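Local structure of interferon-inducible and double-stranded-dependent eIF-2kinase (Carassius auratus, 4KMF) at residues L40-F50 and E54-M62. The protein is a kinase-family protein, probably phosphorylating eIF2alpha, whose Zalpha domain, the part in this chain, binds Z-DNA. Residues are numbered along the deposited sequence; the frame is centred on the assembly and turned at random.
Sequences LYNLQRSNQVF and EKPPVWDLM. With nucleotides of chain B.
W59 packs edge-on against the face of Y41, with ring centroids 4.9 Å apart and planes at 84°. CH2 of the indole lies over the centre of the tyrosine ring, and CZ2 over its CE1/CZ side. C8 of DG5 of chain B covers the opposite face, 3.3 Å above the plane. Y41 OH donates a hydrogen bond of 2.7 Å to OP1 of DC4 of chain B. Over one indole face, L40 CD1 makes a CH-pi contact 3.6 Å from the centroid of the five-membered ring. V49 CG2 touches W59 CE3 at 3.7 Å. L40, V49 and W59 are buried.

F50 and D60 exchange two backbone hydrogen bonds across the hairpin, and M62 N adds a straight one to Q48 O. The outer end is looser: F50, M62 and N47 are solvent-exposed. F50 CG sits between the backbone N and the carbonyl carbon (chi1 69°), and this sets the ring beside D60 CB. M62 SD is 5.4 Å from the F50 ring centroid, an oblique Met-aromatic contact. M62 CE also reaches N47, which closes the helix in a Schellman motif.

P56, after a cis peptide bond, and P57 pack on the backbone of DG3 of chain B. Y41 of the recognition helix and this proline turn meet the Z-DNA, while W59 of the wing backs Y41, as in a Zalpha winged helix-turn-helix domain.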
loop_
_atom_site.group_PDB
_atom_site.type_symbol
_atom_site.label_atom_id
_atom_site.label_comp_id
_atom_site.label_asym_id
_atom_site.label_seq_id
_atom_site.Cartn_x
_atom_site.Cartn_y
_atom_site.Cartn_z
ATOM N N LEU A 40 -11.536 1.831 8.704
ATOM C CA LEU A 40 -12.627 0.974 8.195
ATOM C C LEU A 40 -12.324 -0.517 8.448
ATOM O O LEU A 40 -13.204 -1.267 8.863
ATOM C CB LEU A 40 -12.848 1.206 6.695
ATOM C CG LEU A 40 -13.590 2.526 6.410
ATOM C CD1 LEU A 40 -13.588 2.860 4.914
ATOM C CD2 LEU A 40 -14.995 2.506 7.008
ATOM N N TYR A 41 -11.082 -0.942 8.192
ATOM C CA TYR A 41 -10.736 -2.346 8.411
ATOM C C TYR A 41 -10.677 -2.706 9.898
ATOM O O TYR A 41 -11.072 -3.822 10.249
ATOM C CB TYR A 41 -9.464 -2.759 7.642
ATOM C CG TYR A 41 -9.732 -2.954 6.154
ATOM C CD1 TYR A 41 -9.599 -1.876 5.250
ATOM C CD2 TYR A 41 -10.133 -4.193 5.650
ATOM C CE1 TYR A 41 -9.863 -2.029 3.886
ATOM C CE2 TYR A 41 -10.407 -4.356 4.274
ATOM C CZ TYR A 41 -10.281 -3.258 3.402
ATOM O OH TYR A 41 -10.562 -3.440 2.055
ATOM N N ASN A 42 -10.253 -1.773 10.773
ATOM C CA ASN A 42 -10.374 -2.008 12.239
ATOM C C ASN A 42 -11.841 -2.140 12.625
ATOM O O ASN A 42 -12.206 -3.046 13.378
ATOM C CB ASN A 42 -9.829 -0.825 13.059
ATOM C CG ASN A 42 -8.331 -0.675 12.990
ATOM O OD1 ASN A 42 -7.610 -1.615 12.707
ATOM N ND2 ASN A 42 -7.856 0.518 13.329
ATOM N N LEU A 43 -12.683 -1.247 12.090
ATOM C CA LEU A 43 -14.133 -1.291 12.340
ATOM C C LEU A 43 -14.745 -2.588 11.822
ATOM O O LEU A 43 -15.726 -3.066 12.354
ATOM C CB LEU A 43 -14.833 -0.065 11.743
ATOM C CG LEU A 43 -14.658 1.249 12.491
ATOM C CD1 LEU A 43 -15.179 2.390 11.659
ATOM C CD2 LEU A 43 -15.399 1.169 13.845
ATOM N N GLN A 44 -14.178 -3.173 10.781
ATOM C CA GLN A 44 -14.625 -4.466 10.335
ATOM C C GLN A 44 -14.206 -5.597 11.280
ATOM O O GLN A 44 -15.004 -6.494 11.591
ATOM C CB GLN A 44 -14.098 -4.711 8.933
ATOM C CG GLN A 44 -14.663 -5.996 8.349
ATOM C CD GLN A 44 -14.298 -6.160 6.930
ATOM O OE1 GLN A 44 -15.172 -6.181 6.066
ATOM N NE2 GLN A 44 -13.010 -6.311 6.662
ATOM N N ARG A 45 -12.970 -5.543 11.772
ATOM C CA ARG A 45 -12.512 -6.477 12.792
ATOM C C ARG A 45 -13.373 -6.414 14.047
ATOM O O ARG A 45 -13.598 -7.425 14.683
ATOM C CB ARG A 45 -11.064 -6.202 13.177
ATOM C CG ARG A 45 -10.064 -6.611 12.154
ATOM C CD ARG A 45 -8.638 -6.503 12.718
ATOM N NE ARG A 45 -8.195 -7.801 13.243
ATOM C CZ ARG A 45 -7.060 -8.019 13.921
ATOM N NH1 ARG A 45 -6.200 -7.035 14.173
ATOM N NH2 ARG A 45 -6.764 -9.244 14.327
ATOM N N SER A 46 -13.911 -5.241 14.352
ATOM C CA SER A 46 -14.662 -5.045 15.576
ATOM C C SER A 46 -16.156 -5.169 15.344
ATOM O O SER A 46 -16.954 -4.846 16.225
ATOM C CB SER A 46 -14.287 -3.731 16.267
ATOM O OG SER A 46 -14.599 -2.597 15.480
ATOM N N ASN A 47 -16.517 -5.644 14.152
ATOM C CA ASN A 47 -17.899 -6.009 13.787
ATOM C C ASN A 47 -18.834 -4.800 13.770
ATOM O O ASN A 47 -20.032 -4.905 14.052
ATOM C CB ASN A 47 -18.419 -7.161 14.671
ATOM C CG ASN A 47 -19.743 -7.730 14.178
ATOM O OD1 ASN A 47 -19.916 -8.012 12.987
ATOM N ND2 ASN A 47 -20.697 -7.899 15.104
ATOM N N GLN A 48 -18.300 -3.642 13.396
ATOM C CA GLN A 48 -19.140 -2.441 13.348
ATOM C C GLN A 48 -19.536 -2.079 11.911
ATOM O O GLN A 48 -20.543 -1.407 11.681
ATOM C CB GLN A 48 -18.423 -1.269 14.010
ATOM C CG GLN A 48 -18.131 -1.527 15.499
ATOM C CD GLN A 48 -17.425 -0.374 16.171
ATOM O OE1 GLN A 48 -16.209 -0.430 16.476
ATOM N NE2 GLN A 48 -18.162 0.692 16.389
ATOM N N VAL A 49 -18.716 -2.488 10.952
ATOM C CA VAL A 49 -18.968 -2.235 9.538
ATOM C C VAL A 49 -18.646 -3.487 8.738
ATOM O O VAL A 49 -17.987 -4.390 9.249
ATOM C CB VAL A 49 -18.134 -1.011 8.940
ATOM C CG1 VAL A 49 -18.393 0.291 9.695
ATOM C CG2 VAL A 49 -16.654 -1.305 8.902
ATOM N N PHE A 50 -19.127 -3.540 7.498
ATOM C CA PHE A 50 -18.739 -4.589 6.538
ATOM C C PHE A 50 -18.499 -3.951 5.168
ATOM O O PHE A 50 -19.012 -2.870 4.861
ATOM C CB PHE A 50 -19.812 -5.694 6.463
ATOM C CG PHE A 50 -21.083 -5.233 5.840
ATOM C CD1 PHE A 50 -21.320 -5.455 4.482
ATOM C CD2 PHE A 50 -22.025 -4.541 6.592
ATOM C CE1 PHE A 50 -22.519 -5.000 3.900
ATOM C CE2 PHE A 50 -23.204 -4.085 6.021
ATOM C CZ PHE A 50 -23.448 -4.309 4.675
ATOM N N GLU A 54 -16.953 -5.265 -3.645
ATOM C CA GLU A 54 -16.853 -4.596 -4.896
ATOM C C GLU A 54 -15.474 -3.942 -4.973
ATOM O O GLU A 54 -14.766 -3.867 -3.982
ATOM C CB GLU A 54 -17.950 -3.577 -5.017
ATOM C CG GLU A 54 -19.285 -4.210 -5.308
ATOM C CD GLU A 54 -20.451 -3.264 -5.035
ATOM O OE1 GLU A 54 -21.197 -2.926 -5.987
ATOM O OE2 GLU A 54 -20.619 -2.845 -3.874
ATOM N N LYS A 55 -15.093 -3.491 -6.160
ATOM C CA LYS A 55 -13.881 -2.678 -6.339
ATOM C C LYS A 55 -14.332 -1.401 -7.049
ATOM O O LYS A 55 -14.667 -1.459 -8.227
ATOM C CB LYS A 55 -12.834 -3.443 -7.170
ATOM C CG LYS A 55 -12.326 -4.684 -6.485
ATOM C CD LYS A 55 -11.356 -5.527 -7.363
ATOM C CE LYS A 55 -11.115 -6.844 -6.693
ATOM N NZ LYS A 55 -10.183 -7.696 -7.466
ATOM N N PRO A 56 -14.364 -0.246 -6.335
ATOM C CA PRO A 56 -13.985 -0.063 -4.932
ATOM C C PRO A 56 -15.003 -0.653 -3.938
ATOM O O PRO A 56 -16.192 -0.704 -4.240
ATOM C CB PRO A 56 -13.945 1.471 -4.778
ATOM C CG PRO A 56 -14.906 1.971 -5.791
ATOM C CD PRO A 56 -14.807 1.021 -6.952
ATOM N N PRO A 57 -14.536 -1.109 -2.768
ATOM C CA PRO A 57 -15.476 -1.638 -1.764
ATOM C C PRO A 57 -16.426 -0.577 -1.260
ATOM O O PRO A 57 -16.030 0.589 -1.078
ATOM C CB PRO A 57 -14.572 -2.106 -0.615
ATOM C CG PRO A 57 -13.131 -2.054 -1.161
ATOM C CD PRO A 57 -13.129 -1.116 -2.316
ATOM N N VAL A 58 -17.672 -0.990 -1.050
ATOM C CA VAL A 58 -18.717 -0.137 -0.481
ATOM C C VAL A 58 -18.885 -0.547 0.982
ATOM O O VAL A 58 -18.957 -1.755 1.306
ATOM C CB VAL A 58 -20.025 -0.275 -1.282
ATOM C CG1 VAL A 58 -21.168 0.461 -0.597
ATOM C CG2 VAL A 58 -19.814 0.223 -2.700
ATOM N N TRP A 59 -18.887 0.437 1.877
ATOM C CA TRP A 59 -18.864 0.157 3.317
ATOM C C TRP A 59 -20.195 0.533 3.901
ATOM O O TRP A 59 -20.799 1.537 3.474
ATOM C CB TRP A 59 -17.788 0.984 3.991
ATOM C CG TRP A 59 -16.411 0.555 3.577
ATOM C CD1 TRP A 59 -15.664 1.048 2.527
ATOM C CD2 TRP A 59 -15.619 -0.451 4.209
ATOM N NE1 TRP A 59 -14.455 0.381 2.461
ATOM C CE2 TRP A 59 -14.400 -0.535 3.483
ATOM C CE3 TRP A 59 -15.823 -1.311 5.330
ATOM C CZ2 TRP A 59 -13.365 -1.435 3.852
ATOM C CZ3 TRP A 59 -14.802 -2.191 5.700
ATOM C CH2 TRP A 59 -13.579 -2.240 4.959
ATOM N N ASP A 60 -20.669 -0.262 4.852
ATOM C CA ASP A 60 -21.884 0.120 5.573
ATOM C C ASP A 60 -21.875 -0.441 6.983
ATOM O O ASP A 60 -21.000 -1.227 7.346
ATOM C CB ASP A 60 -23.112 -0.385 4.817
ATOM C CG ASP A 60 -24.343 0.395 5.151
ATOM O OD1 ASP A 60 -25.375 0.053 4.572
ATOM O OD2 ASP A 60 -24.277 1.366 5.958
ATOM N N LEU A 61 -22.852 -0.013 7.783
ATOM C CA LEU A 61 -22.973 -0.442 9.173
ATOM C C LEU A 61 -23.471 -1.872 9.321
ATOM O O LEU A 61 -24.377 -2.285 8.608
ATOM C CB LEU A 61 -23.917 0.505 9.924
ATOM C CG LEU A 61 -23.500 1.974 9.983
ATOM C CD1 LEU A 61 -24.552 2.759 10.657
ATOM C CD2 LEU A 61 -22.181 2.163 10.733
ATOM N N MET A 62 -22.875 -2.631 10.240
ATOM C CA MET A 62 -23.386 -3.953 10.601
ATOM C C MET A 62 -24.757 -3.819 11.248
ATOM O O MET A 62 -24.996 -2.839 11.943
ATOM C CB MET A 62 -22.450 -4.649 11.568
ATOM C CG MET A 62 -21.340 -5.373 10.919
ATOM S SD MET A 62 -21.830 -6.924 10.136
ATOM C CE MET A 62 -20.187 -7.450 9.642
ATOM P P DG B 3 -10.501 0.090 -6.443
ATOM O OP1 DG B 3 -11.490 0.043 -7.534
ATOM O OP2 DG B 3 -10.503 1.297 -5.572
ATOM O "O5'" DG B 3 -10.635 -1.233 -5.531
ATOM C "C5'" DG B 3 -9.750 -1.399 -4.447
ATOM C "C4'" DG B 3 -9.902 -2.761 -3.789
ATOM O "O4'" DG B 3 -9.438 -3.791 -4.692
ATOM C "C3'" DG B 3 -8.964 -2.862 -2.599
ATOM O "O3'" DG B 3 -9.678 -2.465 -1.413
ATOM C "C2'" DG B 3 -8.540 -4.325 -2.529
ATOM C "C1'" DG B 3 -8.777 -4.835 -3.944
ATOM N N9 DG B 3 -7.601 -5.124 -4.725
ATOM C C8 DG B 3 -7.339 -6.284 -5.408
ATOM N N7 DG B 3 -6.211 -6.210 -6.088
ATOM C C5 DG B 3 -5.715 -4.931 -5.845
ATOM C C6 DG B 3 -4.547 -4.276 -6.330
ATOM O O6 DG B 3 -3.645 -4.728 -7.080
ATOM N N1 DG B 3 -4.431 -2.979 -5.829
ATOM C C2 DG B 3 -5.332 -2.355 -4.999
ATOM N N2 DG B 3 -5.041 -1.098 -4.603
ATOM N N3 DG B 3 -6.444 -2.956 -4.557
ATOM C C4 DG B 3 -6.577 -4.241 -5.008
ATOM P P DG B 5 -4.897 2.147 1.607
ATOM O OP1 DG B 5 -6.047 2.846 1.024
ATOM O OP2 DG B 5 -3.571 2.822 1.748
ATOM O "O5'" DG B 5 -5.290 1.557 3.039
ATOM C "C5'" DG B 5 -4.309 0.876 3.824
ATOM C "C4'" DG B 5 -5.045 0.279 5.001
ATOM O "O4'" DG B 5 -6.042 -0.678 4.580
ATOM C "C3'" DG B 5 -4.103 -0.448 5.933
ATOM O "O3'" DG B 5 -3.908 0.464 7.002
ATOM C "C2'" DG B 5 -4.886 -1.656 6.419
ATOM C "C1'" DG B 5 -6.032 -1.811 5.447
ATOM N N9 DG B 5 -5.885 -2.958 4.542
ATOM C C8 DG B 5 -6.817 -3.955 4.330
ATOM N N7 DG B 5 -6.443 -4.834 3.447
ATOM C C5 DG B 5 -5.165 -4.414 3.054
ATOM C C6 DG B 5 -4.287 -4.983 2.090
ATOM O O6 DG B 5 -4.509 -6.013 1.426
ATOM N N1 DG B 5 -3.082 -4.273 1.951
ATOM C C2 DG B 5 -2.788 -3.125 2.671
ATOM N N2 DG B 5 -1.603 -2.551 2.410
ATOM N N3 DG B 5 -3.651 -2.541 3.555
ATOM C C4 DG B 5 -4.799 -3.264 3.728
ATOM P P DC B 4 -9.150 -1.291 -0.461
ATOM O OP1 DC B 4 -10.073 -1.170 0.692
ATOM O OP2 DC B 4 -8.911 -0.080 -1.237
ATOM O "O5'" DC B 4 -7.749 -1.883 -0.011
ATOM C "C5'" DC B 4 -7.218 -1.653 1.321
ATOM C "C4'" DC B 4 -5.755 -1.218 1.177
ATOM O "O4'" DC B 4 -4.969 -2.302 0.617
ATOM C "C3'" DC B 4 -5.510 -0.038 0.238
ATOM O "O3'" DC B 4 -4.503 0.835 0.772
ATOM C "C2'" DC B 4 -5.000 -0.677 -1.042
ATOM C "C1'" DC B 4 -4.164 -1.776 -0.430
ATOM N N1 DC B 4 -3.837 -2.836 -1.394
ATOM C C2 DC B 4 -2.704 -2.701 -2.205
ATOM O O2 DC B 4 -1.999 -1.701 -2.095
ATOM N N3 DC B 4 -2.406 -3.696 -3.087
ATOM C C4 DC B 4 -3.214 -4.764 -3.194
ATOM N N4 DC B 4 -2.877 -5.728 -4.036
ATOM C C5 DC B 4 -4.377 -4.928 -2.365
ATOM C C6 DC B 4 -4.658 -3.944 -1.499
HETATM O O HOH W 1 -21.139 -2.585 2.316
#